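Local coordinates for protein RNA-dependent RNA polymerase (PDB 6DX1) that probably acts, as a viral OTU-type cysteine protease, to remove ubiquitin from modified proteins, at residues E11-F14 against D15-Q19; A45-T48 against F49-T53; G56-E59 against V60-M63; R65-A68 against E69-W72; L144-Q147 against F148-D152. One frame throughout, in Å; residues are numbered along the deposited sequence.

Contact 1 (E11-F14 against D15-Q19); sequences EHVF and DNCSQ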
loop_
_atom_site.group_PDB
_atom_site.type_symbol
_atom_site.label_atom_id
_atom_site.label_comp_id
_atom_site.label_asym_id
_atom_site.label_seq_id
_atom_site.Cartn_x
_atom_site.Cartn_y
_atom_site.Cartn_z
ATOM N N GLU A 11 -6.941 -14.735 4.044
ATOM C CA GLU A 11 -8.017 -14.773 5.029
ATOM C C GLU A 11 -8.638 -13.389 5.150
ATOM O O GLU A 11 -7.916 -12.398 5.308
ATOM C CB GLU A 11 -7.482 -15.239 6.380
ATOM C CG GLU A 11 -8.512 -15.178 7.488
ATOM C CD GLU A 11 -8.079 -15.950 8.712
ATOM O OE1 GLU A 11 -8.323 -17.177 8.759
ATOM O OE2 GLU A 11 -7.488 -15.328 9.617
ATOM N N HIS A 12 -9.969 -13.321 5.082
ATOM C CA HIS A 12 -10.661 -12.043 5.220
ATOM C C HIS A 12 -10.261 -11.312 6.496
ATOM O O HIS A 12 -10.202 -11.898 7.588
ATOM C CB HIS A 12 -12.180 -12.255 5.214
ATOM C CG HIS A 12 -12.959 -10.985 5.322
ATOM N ND1 HIS A 12 -13.046 -10.076 4.289
ATOM C CD2 HIS A 12 -13.672 -10.459 6.348
ATOM C CE1 HIS A 12 -13.789 -9.049 4.673
ATOM N NE2 HIS A 12 -14.180 -9.260 5.919
ATOM N N VAL A 13 -10.024 -10.005 6.358
ATOM C CA VAL A 13 -9.806 -9.110 7.496
ATOM C C VAL A 13 -10.988 -8.164 7.682
ATOM O O VAL A 13 -11.636 -8.165 8.734
ATOM C CB VAL A 13 -8.479 -8.325 7.346
ATOM C CG1 VAL A 13 -8.354 -7.252 8.425
ATOM C CG2 VAL A 13 -7.293 -9.271 7.413
ATOM N N PHE A 14 -11.293 -7.355 6.673
ATOM C CA PHE A 14 -12.251 -6.261 6.759
ATOM C C PHE A 14 -12.490 -5.707 5.360
ATOM O O PHE A 14 -11.524 -5.378 4.673
ATOM C CB PHE A 14 -11.716 -5.157 7.673
ATOM C CG PHE A 14 -12.653 -3.986 7.828
ATOM C CD1 PHE A 14 -12.559 -2.887 6.990
ATOM C CD2 PHE A 14 -13.616 -3.982 8.825
ATOM C CE1 PHE A 14 -13.416 -1.810 7.129
ATOM C CE2 PHE A 14 -14.476 -2.904 8.968
ATOM C CZ PHE A 14 -14.373 -1.812 8.117
ATOM N N ASP A 15 -13.751 -5.599 4.929
ATOM C CA ASP A 15 -14.086 -5.043 3.620
ATOM C C ASP A 15 -13.239 -5.702 2.532
ATOM O O ASP A 15 -13.288 -6.928 2.377
ATOM C CB ASP A 15 -13.922 -3.523 3.644
ATOM C CG ASP A 15 -14.462 -2.845 2.385
ATOM O OD1 ASP A 15 -15.644 -3.042 2.033
ATOM O OD2 ASP A 15 -13.688 -2.106 1.745
ATOM N N ASN A 16 -12.443 -4.933 1.781
ATOM C CA ASN A 16 -11.673 -5.541 0.700
ATOM C C ASN A 16 -10.266 -5.953 1.127
ATOM O O ASN A 16 -9.437 -6.258 0.264
ATOM C CB ASN A 16 -11.627 -4.613 -0.532
ATOM C CG ASN A 16 -10.634 -3.455 -0.396
ATOM O OD1 ASN A 16 -10.298 -3.016 0.702
ATOM N ND2 ASN A 16 -10.176 -2.944 -1.545
ATOM N N CYS A 17 -10.004 -6.038 2.429
ATOM C CA CYS A 17 -8.680 -6.355 2.960
ATOM C C CYS A 17 -8.623 -7.811 3.405
ATOM O O CYS A 17 -9.533 -8.289 4.091
ATOM C CB CYS A 17 -8.344 -5.435 4.137
ATOM S SG CYS A 17 -6.759 -5.788 4.912
ATOM N N SER A 18 -7.568 -8.511 3.003
ATOM C CA SER A 18 -7.302 -9.876 3.455
ATOM C C SER A 18 -5.819 -10.012 3.803
ATOM O O SER A 18 -5.002 -9.145 3.470
ATOM C CB SER A 18 -7.724 -10.906 2.395
ATOM O OG SER A 18 -7.095 -10.650 1.131
ATOM N N GLN A 19 -5.462 -11.111 4.475
ATOM C CA GLN A 19 -4.086 -11.282 4.951
ATOM C C GLN A 19 -3.684 -12.751 4.888
ATOM O O GLN A 19 -4.534 -13.643 4.880
ATOM C CB GLN A 19 -3.916 -10.758 6.384
ATOM C CG GLN A 19 -4.625 -11.607 7.431
ATOM C CD GLN A 19 -4.569 -10.986 8.817
ATOM O OE1 GLN A 19 -3.940 -9.949 9.015
ATOM N NE2 GLN A 19 -5.232 -11.618 9.777
#
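Val13 turns CG1 anti to its backbone N (chi1 172°), which leaves CG2 beside that N and directed to Gln19. The Gln19 side chain starts between its own N and carbonyl carbon (chi1 70°), then runs extended and crosses Val13 at about a right angle, so that Val13 CG2 lies 3.5 Å from Gln19 CD. Val13 CB also packs 3.9 Å from Cys17 SG. The backbones form an antiparallel hairpin with a type II' turn from Phe14 to Cys17, closed by Cys17 N bonding to Phe14 O at 2.8 Å. Farther along, Glu11 and Gln19 make a hydrogen-bonded pair. Between the two lies a classic beta bulge: Val13 N (2.9 Å) and Phe14 N (3.3 Å) both donate to Cys17 O, arriving from the same face of its carbonyl plane. The edge of the His12 ring meets Asp15 O, with CE1 3.2 Å from that oxygen. Asp15 itself forms a salt bridge to Lys109, and Ser18 OG bonds to Arg131 on the neighbouring strand. With two N-H groups on one carbonyl, the bulge shifts the register by one residue without wasting a donor, and the exposed Gln19 lays CG and its amide carbon against Val13 CG2.

Contact 2 (A45-T48 against F49-T53); sequences AVST and FLYDT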
loop_
_atom_site.group_PDB
_atom_site.type_symbol
_atom_site.label_atom_id
_atom_site.label_comp_id
_atom_site.label_asym_id
_atom_site.label_seq_id
_atom_site.Cartn_x
_atom_site.Cartn_y
_atom_site.Cartn_z
ATOM N N ALA A 45 6.666 5.119 -2.653
ATOM C CA ALA A 45 6.610 3.834 -3.334
ATOM C C ALA A 45 5.496 3.830 -4.371
ATOM O O ALA A 45 5.694 3.367 -5.499
ATOM C CB ALA A 45 6.414 2.708 -2.310
ATOM N N VAL A 46 4.318 4.348 -4.011
ATOM C CA VAL A 46 3.224 4.396 -4.978
ATOM C C VAL A 46 3.566 5.349 -6.114
ATOM O O VAL A 46 3.262 5.077 -7.286
ATOM C CB VAL A 46 1.905 4.776 -4.284
ATOM C CG1 VAL A 46 0.777 4.898 -5.325
ATOM C CG2 VAL A 46 1.561 3.726 -3.214
ATOM N N SER A 47 4.221 6.475 -5.794
ATOM C CA SER A 47 4.685 7.382 -6.843
ATOM C C SER A 47 5.608 6.673 -7.830
ATOM O O SER A 47 5.533 6.909 -9.043
ATOM C CB SER A 47 5.391 8.589 -6.215
ATOM O OG SER A 47 5.872 9.473 -7.231
ATOM N N THR A 48 6.495 5.803 -7.336
ATOM C CA THR A 48 7.369 5.068 -8.242
ATOM C C THR A 48 6.560 4.196 -9.195
ATOM O O THR A 48 6.882 4.097 -10.388
ATOM C CB THR A 48 8.366 4.237 -7.434
ATOM O OG1 THR A 48 9.074 5.111 -6.542
ATOM C CG2 THR A 48 9.380 3.558 -8.360
ATOM N N PHE A 49 5.478 3.592 -8.696
ATOM C CA PHE A 49 4.615 2.776 -9.549
ATOM C C PHE A 49 3.932 3.614 -10.627
ATOM O O PHE A 49 3.889 3.223 -11.806
ATOM C CB PHE A 49 3.562 2.070 -8.691
ATOM C CG PHE A 49 2.531 1.322 -9.502
ATOM C CD1 PHE A 49 2.765 0.017 -9.899
ATOM C CD2 PHE A 49 1.335 1.933 -9.853
ATOM C CE1 PHE A 49 1.813 -0.664 -10.649
ATOM C CE2 PHE A 49 0.386 1.251 -10.599
ATOM C CZ PHE A 49 0.636 -0.042 -10.996
ATOM N N LEU A 50 3.369 4.759 -10.238
ATOM C CA LEU A 50 2.565 5.564 -11.157
ATOM C C LEU A 50 3.417 6.373 -12.125
ATOM O O LEU A 50 3.041 6.530 -13.294
ATOM C CB LEU A 50 1.657 6.513 -10.373
ATOM C CG LEU A 50 0.569 5.879 -9.508
ATOM C CD1 LEU A 50 -0.104 6.912 -8.615
ATOM C CD2 LEU A 50 -0.447 5.199 -10.410
ATOM N N TYR A 51 4.556 6.903 -11.661
ATOM C CA TYR A 51 5.307 7.919 -12.395
ATOM C C TYR A 51 6.737 7.528 -12.740
ATOM O O TYR A 51 7.438 8.319 -13.389
ATOM C CB TYR A 51 5.342 9.221 -11.580
ATOM C CG TYR A 51 3.989 9.713 -11.146
ATOM C CD1 TYR A 51 3.732 9.978 -9.812
ATOM C CD2 TYR A 51 2.963 9.917 -12.067
ATOM C CE1 TYR A 51 2.503 10.436 -9.397
ATOM C CE2 TYR A 51 1.728 10.375 -11.663
ATOM C CZ TYR A 51 1.497 10.624 -10.325
ATOM O OH TYR A 51 0.270 11.084 -9.910
ATOM N N ASP A 52 7.195 6.346 -12.333
ATOM C CA ASP A 52 8.579 5.892 -12.499
ATOM C C ASP A 52 9.577 6.790 -11.773
ATOM O O ASP A 52 10.763 6.811 -12.120
ATOM C CB ASP A 52 8.963 5.760 -13.980
ATOM C CG ASP A 52 8.050 4.812 -14.728
ATOM O OD1 ASP A 52 7.763 3.720 -14.191
ATOM O OD2 ASP A 52 7.604 5.164 -15.840
ATOM N N THR A 53 9.111 7.519 -10.762
ATOM C CA THR A 53 9.961 8.321 -9.893
ATOM C C THR A 53 9.238 8.493 -8.569
ATOM O O THR A 53 8.017 8.631 -8.543
ATOM C CB THR A 53 10.283 9.706 -10.472
ATOM O OG1 THR A 53 11.039 10.451 -9.504
ATOM C CG2 THR A 53 9.018 10.479 -10.772
HETATM O O HOH W 1 7.875 2.066 -11.990
#
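Backbone hydrogen bonds of the i to i+4 kind carry the chain from Ala45-Thr48 into the last turn of helix 41-51. Phe49 N reaches Ala45 O, Leu50 N reaches Val46 O nearly along the C=O axis, and Tyr51 N lies 2.8 Å from Ser47 O. The last of the series is bent: Asp52 N approaches Thr48 O at 3.0 Å from above the carbonyl plane. Asp52 is the first residue to leave helical geometry, with positive phi. A water donates to both Thr48 O and Asp52 OD1, 2.8 Å from each. The side-chain polar bond across the contact comes from Ser47. Its OG, anti to the backbone N (chi1 179°), donates to Thr53 O at 2.7 Å within the carbonyl plane and also lies at the edge of the Tyr51 ring, 3.4 Å from CD1. Gly56 N makes a weak bond to the same hydroxyl. Apolar packing is lighter, with Val46 and Leu50 side by side and CG1 4.0 Å from CD1. Val46 and Ser47 also touch Val60 on the next helix, while Phe49 packs on Ile141 and Phe153 of the sheet. The whole is a helix C-terminus, in which a buried serine ties the departing loop back to the last turn between two helices of the OTU-like domain.

Contact 3 (G56-E59 against V60-M63); sequences GWIE and VKNM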
loop_
_atom_site.group_PDB
_atom_site.type_symbol
_atom_site.label_atom_id
_atom_site.label_comp_id
_atom_site.label_asym_id
_atom_site.label_seq_id
_atom_site.Cartn_x
_atom_site.Cartn_y
_atom_site.Cartn_z
ATOM N N GLY A 56 6.990 12.219 -7.198
ATOM C CA GLY A 56 5.610 12.652 -7.228
ATOM C C GLY A 56 4.787 12.228 -6.024
ATOM O O GLY A 56 3.565 12.138 -6.127
ATOM N N TRP A 57 5.419 12.008 -4.866
ATOM C CA TRP A 57 4.664 11.517 -3.713
ATOM C C TRP A 57 3.565 12.481 -3.270
ATOM O O TRP A 57 2.533 12.030 -2.763
ATOM C CB TRP A 57 5.617 11.199 -2.546
ATOM C CG TRP A 57 5.923 12.378 -1.682
ATOM C CD1 TRP A 57 5.220 12.802 -0.584
ATOM C CD2 TRP A 57 7.005 13.290 -1.842
ATOM N NE1 TRP A 57 5.799 13.930 -0.061
ATOM C CE2 TRP A 57 6.902 14.244 -0.813
ATOM C CE3 TRP A 57 8.056 13.390 -2.758
ATOM C CZ2 TRP A 57 7.805 15.298 -0.678
ATOM C CZ3 TRP A 57 8.953 14.439 -2.619
ATOM C CH2 TRP A 57 8.819 15.375 -1.587
ATOM N N ILE A 58 3.748 13.803 -3.444
ATOM C CA ILE A 58 2.699 14.748 -3.057
ATOM C C ILE A 58 1.447 14.542 -3.901
ATOM O O ILE A 58 0.319 14.645 -3.402
ATOM C CB ILE A 58 3.200 16.201 -3.163
ATOM C CG1 ILE A 58 4.293 16.449 -2.130
ATOM C CG2 ILE A 58 2.030 17.179 -2.944
ATOM C CD1 ILE A 58 3.776 16.498 -0.720
ATOM N N GLU A 59 1.619 14.267 -5.193
ATOM C CA GLU A 59 0.450 14.017 -6.031
ATOM C C GLU A 59 -0.317 12.789 -5.563
ATOM O O GLU A 59 -1.544 12.734 -5.709
ATOM C CB GLU A 59 0.863 13.850 -7.488
ATOM C CG GLU A 59 1.359 15.136 -8.141
ATOM C CD GLU A 59 0.471 16.341 -7.864
ATOM O OE1 GLU A 59 1.030 17.441 -7.653
ATOM O OE2 GLU A 59 -0.777 16.194 -7.848
ATOM N N VAL A 60 0.382 11.790 -5.022
ATOM C CA VAL A 60 -0.323 10.631 -4.481
ATOM C C VAL A 60 -1.113 11.033 -3.244
ATOM O O VAL A 60 -2.269 10.626 -3.074
ATOM C CB VAL A 60 0.653 9.477 -4.180
ATOM C CG1 VAL A 60 -0.115 8.244 -3.687
ATOM C CG2 VAL A 60 1.470 9.122 -5.413
ATOM N N LYS A 61 -0.511 11.837 -2.358
ATOM C CA LYS A 61 -1.258 12.323 -1.198
ATOM C C LYS A 61 -2.479 13.109 -1.647
ATOM O O LYS A 61 -3.575 12.936 -1.097
ATOM C CB LYS A 61 -0.363 13.188 -0.301
ATOM C CG LYS A 61 0.858 12.449 0.222
ATOM C CD LYS A 61 1.612 13.229 1.301
ATOM C CE LYS A 61 0.838 13.240 2.615
ATOM N NZ LYS A 61 1.607 13.896 3.703
ATOM N N ASN A 62 -2.309 13.950 -2.676
ATOM C CA ASN A 62 -3.413 14.746 -3.208
ATOM C C ASN A 62 -4.543 13.861 -3.721
ATOM O O ASN A 62 -5.722 14.134 -3.467
ATOM C CB ASN A 62 -2.919 15.644 -4.346
ATOM C CG ASN A 62 -2.153 16.853 -3.863
ATOM O OD1 ASN A 62 -2.267 17.263 -2.708
ATOM N ND2 ASN A 62 -1.369 17.445 -4.765
ATOM N N MET A 63 -4.211 12.820 -4.490
ATOM C CA MET A 63 -5.275 12.021 -5.092
ATOM C C MET A 63 -6.020 11.218 -4.035
ATOM O O MET A 63 -7.220 10.971 -4.183
ATOM C CB MET A 63 -4.725 11.110 -6.199
ATOM C CG MET A 63 -3.842 9.972 -5.728
ATOM S SD MET A 63 -3.200 8.967 -7.099
ATOM C CE MET A 63 -2.302 10.184 -8.066
#
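Glu59 and Asn62, three residues apart on the first turns of helix 57-70, meet through their polar ends. Glu59 bends at chi2 (-46°), which brings OE2 to the amide of Asn62, while Asn62 keeps CG anti to its carbonyl carbon and offers ND2. The resulting bond from Asn62 ND2 to Glu59 OE2 is straight but weak at 3.4 Å, and the carboxylate and amide planes stand 65° apart. The other end of the amide, Asn62 OD1, accepts from Arg65 one turn on. Ile58 CG2 also comes near the amide, 3.9 Å from Asn62 ND2. On another side, Trp57 CG sits between the backbone N and the carbonyl carbon (chi1 86°), and the indole runs alongside Lys61, whose CD lies at the ring edge, 4.1 Å from Trp57 CD1. Lys61 then turns at chi3, and its NZ goes to Ser92 O. Arg44 makes a cation-pi contact with the same indole. Met63 folds its chain at chi3, bringing CE to 3.6 Å from Glu59 O. In the backbone, the helix begins with Gly56 at the N-cap position and a weak bond from Val60 N to Gly56 O, then tightens to 2.8 Å between Asn62 N and Ile58 O. The chemistry implies an amide held at both ends, by Glu59 and by Arg65, so that its orientation is probably well defined although its carboxylate bond is weak.

Contact 4 (R65-A68 against E69-W72); sequences REFA and ETNW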
loop_
_atom_site.group_PDB
_atom_site.type_symbol
_atom_site.label_atom_id
_atom_site.label_comp_id
_atom_site.label_asym_id
_atom_site.label_seq_id
_atom_site.Cartn_x
_atom_site.Cartn_y
_atom_site.Cartn_z
ATOM N N ARG A 65 -6.641 12.356 -0.913
ATOM C CA ARG A 65 -7.566 13.309 -0.311
ATOM C C ARG A 65 -8.759 13.554 -1.217
ATOM O O ARG A 65 -9.901 13.641 -0.745
ATOM C CB ARG A 65 -6.841 14.623 -0.017
ATOM C CG ARG A 65 -5.952 14.567 1.199
ATOM C CD ARG A 65 -5.365 15.940 1.517
ATOM N NE ARG A 65 -4.282 16.315 0.615
ATOM C CZ ARG A 65 -2.991 16.106 0.866
ATOM N NH1 ARG A 65 -2.618 15.522 1.999
ATOM N NH2 ARG A 65 -2.069 16.483 -0.011
ATOM N N GLU A 66 -8.518 13.651 -2.526
ATOM C CA GLU A 66 -9.606 13.936 -3.456
ATOM C C GLU A 66 -10.594 12.782 -3.533
ATOM O O GLU A 66 -11.809 13.005 -3.582
ATOM C CB GLU A 66 -9.051 14.260 -4.839
ATOM C CG GLU A 66 -8.536 15.687 -4.928
ATOM C CD GLU A 66 -7.534 15.886 -6.037
ATOM O OE1 GLU A 66 -6.897 16.965 -6.072
ATOM O OE2 GLU A 66 -7.386 14.977 -6.886
ATOM N N PHE A 67 -10.098 11.538 -3.556
ATOM C CA PHE A 67 -11.010 10.397 -3.579
ATOM C C PHE A 67 -11.784 10.283 -2.271
ATOM O O PHE A 67 -12.951 9.866 -2.268
ATOM C CB PHE A 67 -10.240 9.106 -3.861
ATOM C CG PHE A 67 -11.121 7.937 -4.220
ATOM C CD1 PHE A 67 -11.723 7.864 -5.466
ATOM C CD2 PHE A 67 -11.329 6.905 -3.313
ATOM C CE1 PHE A 67 -12.527 6.775 -5.811
ATOM C CE2 PHE A 67 -12.130 5.817 -3.653
ATOM C CZ PHE A 67 -12.727 5.756 -4.902
ATOM N N ALA A 68 -11.158 10.633 -1.148
ATOM C CA ALA A 68 -11.894 10.644 0.110
ATOM C C ALA A 68 -13.075 11.605 0.037
ATOM O O ALA A 68 -14.154 11.321 0.575
ATOM C CB ALA A 68 -10.966 11.016 1.266
ATOM N N GLU A 69 -12.893 12.744 -0.637
ATOM C CA GLU A 69 -13.971 13.725 -0.751
ATOM C C GLU A 69 -15.061 13.265 -1.714
ATOM O O GLU A 69 -16.254 13.393 -1.414
ATOM C CB GLU A 69 -13.405 15.074 -1.188
ATOM C CG GLU A 69 -12.622 15.759 -0.119
ATOM C CD GLU A 69 -11.566 16.664 -0.676
ATOM O OE1 GLU A 69 -10.529 16.778 0.001
ATOM O OE2 GLU A 69 -11.755 17.249 -1.779
ATOM N N THR A 70 -14.682 12.716 -2.868
ATOM C CA THR A 70 -15.671 12.404 -3.892
ATOM C C THR A 70 -16.348 11.059 -3.661
ATOM O O THR A 70 -17.464 10.841 -4.150
ATOM C CB THR A 70 -15.019 12.424 -5.280
ATOM O OG1 THR A 70 -13.988 11.429 -5.345
ATOM C CG2 THR A 70 -14.410 13.801 -5.569
ATOM N N ASN A 71 -15.701 10.158 -2.929
ATOM C CA ASN A 71 -16.147 8.773 -2.823
ATOM C C ASN A 71 -16.120 8.298 -1.376
ATOM O O ASN A 71 -15.871 7.118 -1.107
ATOM C CB ASN A 71 -15.292 7.862 -3.708
ATOM C CG ASN A 71 -15.521 8.098 -5.192
ATOM O OD1 ASN A 71 -15.160 9.147 -5.732
ATOM N ND2 ASN A 71 -16.118 7.117 -5.861
ATOM N N TRP A 72 -16.395 9.206 -0.436
ATOM C CA TRP A 72 -16.313 8.888 0.988
ATOM C C TRP A 72 -17.109 7.640 1.346
ATOM O O TRP A 72 -16.667 6.829 2.171
ATOM C CB TRP A 72 -16.813 10.079 1.806
ATOM C CG TRP A 72 -16.714 9.910 3.286
ATOM C CD1 TRP A 72 -17.755 9.743 4.164
ATOM C CD2 TRP A 72 -15.520 9.919 4.078
ATOM N NE1 TRP A 72 -17.277 9.641 5.447
ATOM C CE2 TRP A 72 -15.912 9.754 5.424
ATOM C CE3 TRP A 72 -14.159 10.057 3.783
ATOM C CZ2 TRP A 72 -14.989 9.707 6.472
ATOM C CZ3 TRP A 72 -13.243 10.016 4.825
ATOM C CH2 TRP A 72 -13.665 9.840 6.153
#
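The C-terminal end of helix 57-70 closes here with an aromatic ring under an amide, Phe67 against Asn71. The two side chains are four residues apart and cross obliquely. Asn71 CB sits over one face of the phenyl ring, 3.6 Å from its centroid and 15° off the ring normal, a CH-pi contact. The amide continues over the CE1 side of the ring, almost parallel to it, the planes 11° apart, with Asn71 CG 3.3 Å from Phe67 CE1. Phe67 CG lies anti to its backbone N (chi1 -167°), a setting that swings the ring toward the helix end and beneath the amide. Two bonds fix the rotation of that amide: Thr70 OG1 donates to Asn71 OD1 at 2.6 Å, on a lone pair in the carbonyl plane, and Asn71 ND2 bonds to Glu74. In the backbone, Thr70 N reaches Glu66 O at 3.0 Å and Asn71 N reaches Phe67 O at 2.8 Å; Asn71 is the first residue to leave helical geometry. Trp72 then sets CB and the CE3 edge of its ring against Ala68, with CB 3.2 Å from Ala68 O and CE3 4.2 Å from Ala68 CB. Phe67 is buried against Ile106 and Leu110 of helix 101-111, and Trp72 packs on Pro85. Such i to i+4 stacking of an amide on an aromatic ring, with a second aromatic set beside the last turn, makes a compact helix C-terminus.

Contact 5 (L144-Q147 against F148-D152); sequences LHIQ and FDHFD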
loop_
_atom_site.group_PDB
_atom_site.type_symbol
_atom_site.label_atom_id
_atom_site.label_comp_id
_atom_site.label_asym_id
_atom_site.label_seq_id
_atom_site.Cartn_x
_atom_site.Cartn_y
_atom_site.Cartn_z
ATOM N N LEU A 144 7.293 -3.526 -0.345
ATOM C CA LEU A 144 8.047 -4.262 0.662
ATOM C C LEU A 144 7.890 -3.498 1.970
ATOM O O LEU A 144 8.289 -2.331 2.065
ATOM C CB LEU A 144 9.514 -4.408 0.272
ATOM C CG LEU A 144 10.320 -5.382 1.130
ATOM C CD1 LEU A 144 9.903 -6.828 0.839
ATOM C CD2 LEU A 144 11.827 -5.209 0.916
ATOM N N HIS A 145 7.255 -4.132 2.949
ATOM C CA HIS A 145 6.917 -3.494 4.218
ATOM C C HIS A 145 7.918 -3.979 5.257
ATOM O O HIS A 145 7.855 -5.132 5.696
ATOM C CB HIS A 145 5.483 -3.847 4.610
ATOM C CG HIS A 145 4.966 -3.079 5.779
ATOM N ND1 HIS A 145 3.803 -3.425 6.434
ATOM C CD2 HIS A 145 5.443 -1.978 6.410
ATOM C CE1 HIS A 145 3.588 -2.574 7.423
ATOM N NE2 HIS A 145 4.567 -1.686 7.431
ATOM N N ILE A 146 8.867 -3.117 5.629
ATOM C CA ILE A 146 9.934 -3.543 6.529
ATOM C C ILE A 146 9.782 -2.844 7.878
ATOM O O ILE A 146 8.755 -2.206 8.142
ATOM C CB ILE A 146 11.319 -3.302 5.893
ATOM C CG1 ILE A 146 11.640 -1.807 5.811
ATOM C CG2 ILE A 146 11.390 -3.903 4.475
ATOM C CD1 ILE A 146 13.050 -1.531 5.286
ATOM N N GLN A 147 10.780 -2.971 8.757
ATOM C CA GLN A 147 10.615 -2.477 10.120
ATOM C C GLN A 147 10.380 -0.968 10.135
ATOM O O GLN A 147 10.754 -0.247 9.208
ATOM C CB GLN A 147 11.849 -2.806 10.965
ATOM C CG GLN A 147 12.014 -4.274 11.281
ATOM C CD GLN A 147 12.993 -4.943 10.357
ATOM O OE1 GLN A 147 12.933 -4.762 9.137
ATOM N NE2 GLN A 147 13.916 -5.713 10.925
ATOM N N PHE A 148 9.740 -0.499 11.215
ATOM C CA PHE A 148 9.500 0.932 11.467
ATOM C C PHE A 148 8.651 1.575 10.372
ATOM O O PHE A 148 8.762 2.775 10.085
ATOM C CB PHE A 148 10.824 1.676 11.668
ATOM C CG PHE A 148 11.709 1.040 12.712
ATOM C CD1 PHE A 148 11.332 1.030 14.048
ATOM C CD2 PHE A 148 12.894 0.428 12.349
ATOM C CE1 PHE A 148 12.146 0.430 15.008
ATOM C CE2 PHE A 148 13.706 -0.183 13.296
ATOM C CZ PHE A 148 13.331 -0.180 14.627
ATOM N N ASP A 149 7.773 0.767 9.775
ATOM C CA ASP A 149 6.784 1.220 8.804
ATOM C C ASP A 149 7.421 1.883 7.593
ATOM O O ASP A 149 6.840 2.789 6.988
ATOM C CB ASP A 149 5.760 2.142 9.449
ATOM C CG ASP A 149 4.705 1.366 10.199
ATOM O OD1 ASP A 149 4.195 1.885 11.200
ATOM O OD2 ASP A 149 4.413 0.215 9.790
ATOM N N HIS A 150 8.608 1.426 7.224
ATOM C CA HIS A 150 9.194 1.847 5.966
ATOM C C HIS A 150 8.681 0.958 4.837
ATOM O O HIS A 150 8.549 -0.261 4.999
ATOM C CB HIS A 150 10.718 1.800 6.007
ATOM C CG HIS A 150 11.335 2.215 4.712
ATOM N ND1 HIS A 150 11.445 3.538 4.335
ATOM C CD2 HIS A 150 11.794 1.485 3.669
ATOM C CE1 HIS A 150 11.973 3.603 3.123
ATOM N NE2 HIS A 150 12.194 2.371 2.698
ATOM N N PHE A 151 8.392 1.575 3.696
ATOM C CA PHE A 151 7.928 0.869 2.500
ATOM C C PHE A 151 8.889 1.124 1.353
ATOM O O PHE A 151 9.208 2.282 1.057
ATOM C CB PHE A 151 6.538 1.341 2.059
ATOM C CG PHE A 151 5.429 1.024 3.033
ATOM C CD1 PHE A 151 4.759 -0.193 2.967
ATOM C CD2 PHE A 151 5.020 1.965 3.971
ATOM C CE1 PHE A 151 3.713 -0.476 3.855
ATOM C CE2 PHE A 151 3.978 1.691 4.862
ATOM C CZ PHE A 151 3.332 0.463 4.804
ATOM N N ASP A 152 9.301 0.057 0.682
ATOM C CA ASP A 152 9.979 0.145 -0.604
ATOM C C ASP A 152 9.080 -0.425 -1.693
ATOM O O ASP A 152 8.068 -1.076 -1.419
ATOM C CB ASP A 152 11.312 -0.595 -0.557
ATOM C CG ASP A 152 12.299 0.058 0.399
ATOM O OD1 ASP A 152 12.826 -0.643 1.288
ATOM O OD2 ASP A 152 12.543 1.278 0.249
HETATM O O HOH W 2 6.823 -1.976 10.164
#
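His145 and Phe151 form the densely packed part of the hairpin, facing each other across a non-hydrogen-bonded antiparallel pair. Their rings make an offset stack, centroids 4.3 Å apart and planes at 14°, with His145 CD2 3.4 Å from Phe151 CE1. Phe117 meets the His145 ring edge-to-face and also touches Phe151. At its other end the imidazole donates from NE2 to Asp149 OD2 at 3.0 Å, using the anti lone pair of an oxygen that lies close to the ring plane; stack and bond together hold the ring flat. On the opposite face of the strands Ile146 lies side by side with His150, its CD1 3.6 Å from His150 CD2. Here CG of His150 is anti to its backbone N (chi1 179°), which carries NE2 along the strand to Asp152 OD2 at 2.7 Å, above the carboxylate plane. The strand backbones are closely joined, Leu144 N to Asp152 O at 2.8 Å. The turn is looser. Its bond from His150 N to Gln147 O is weak at 3.4 Å, the exposed Phe148 and Asp149 both adopt positive phi, and a water accepts from Asp149 N while lying 2.8 Å from Ile146 O. Thr35 N gives Asp152 OD2 a second donor, which helps to position the carboxylate for His150. Because His150 also touches Cys41, the chemistry is consistent with the Cys-His-Asp triad of an OTU cysteine protease, with Asp152 orienting the imidazole.

The five contacts follow one another along the chain in two structural groups. Contacts 1 and 5 are hairpins of the same seven-stranded mixed sheet, their centres about 20 Å apart: contact 1 includes the outermost strand 11-14, contact 5 lies between strands 140-146 and 150-156. Contacts 2, 3 and 4 belong to the helical side. Contacts 3 and 4 adjoin on helix 57-70, near its start and at its end, and contact 2, about 10 Å from contact 3 between centres, touches it where helix 41-51 packs on helix 57-70. Contact 2 also meets contact 5 through Ala45 and Asp152. Helix 41-51, which begins at Cys41, thus links the helical layer to the probable active-site hairpin.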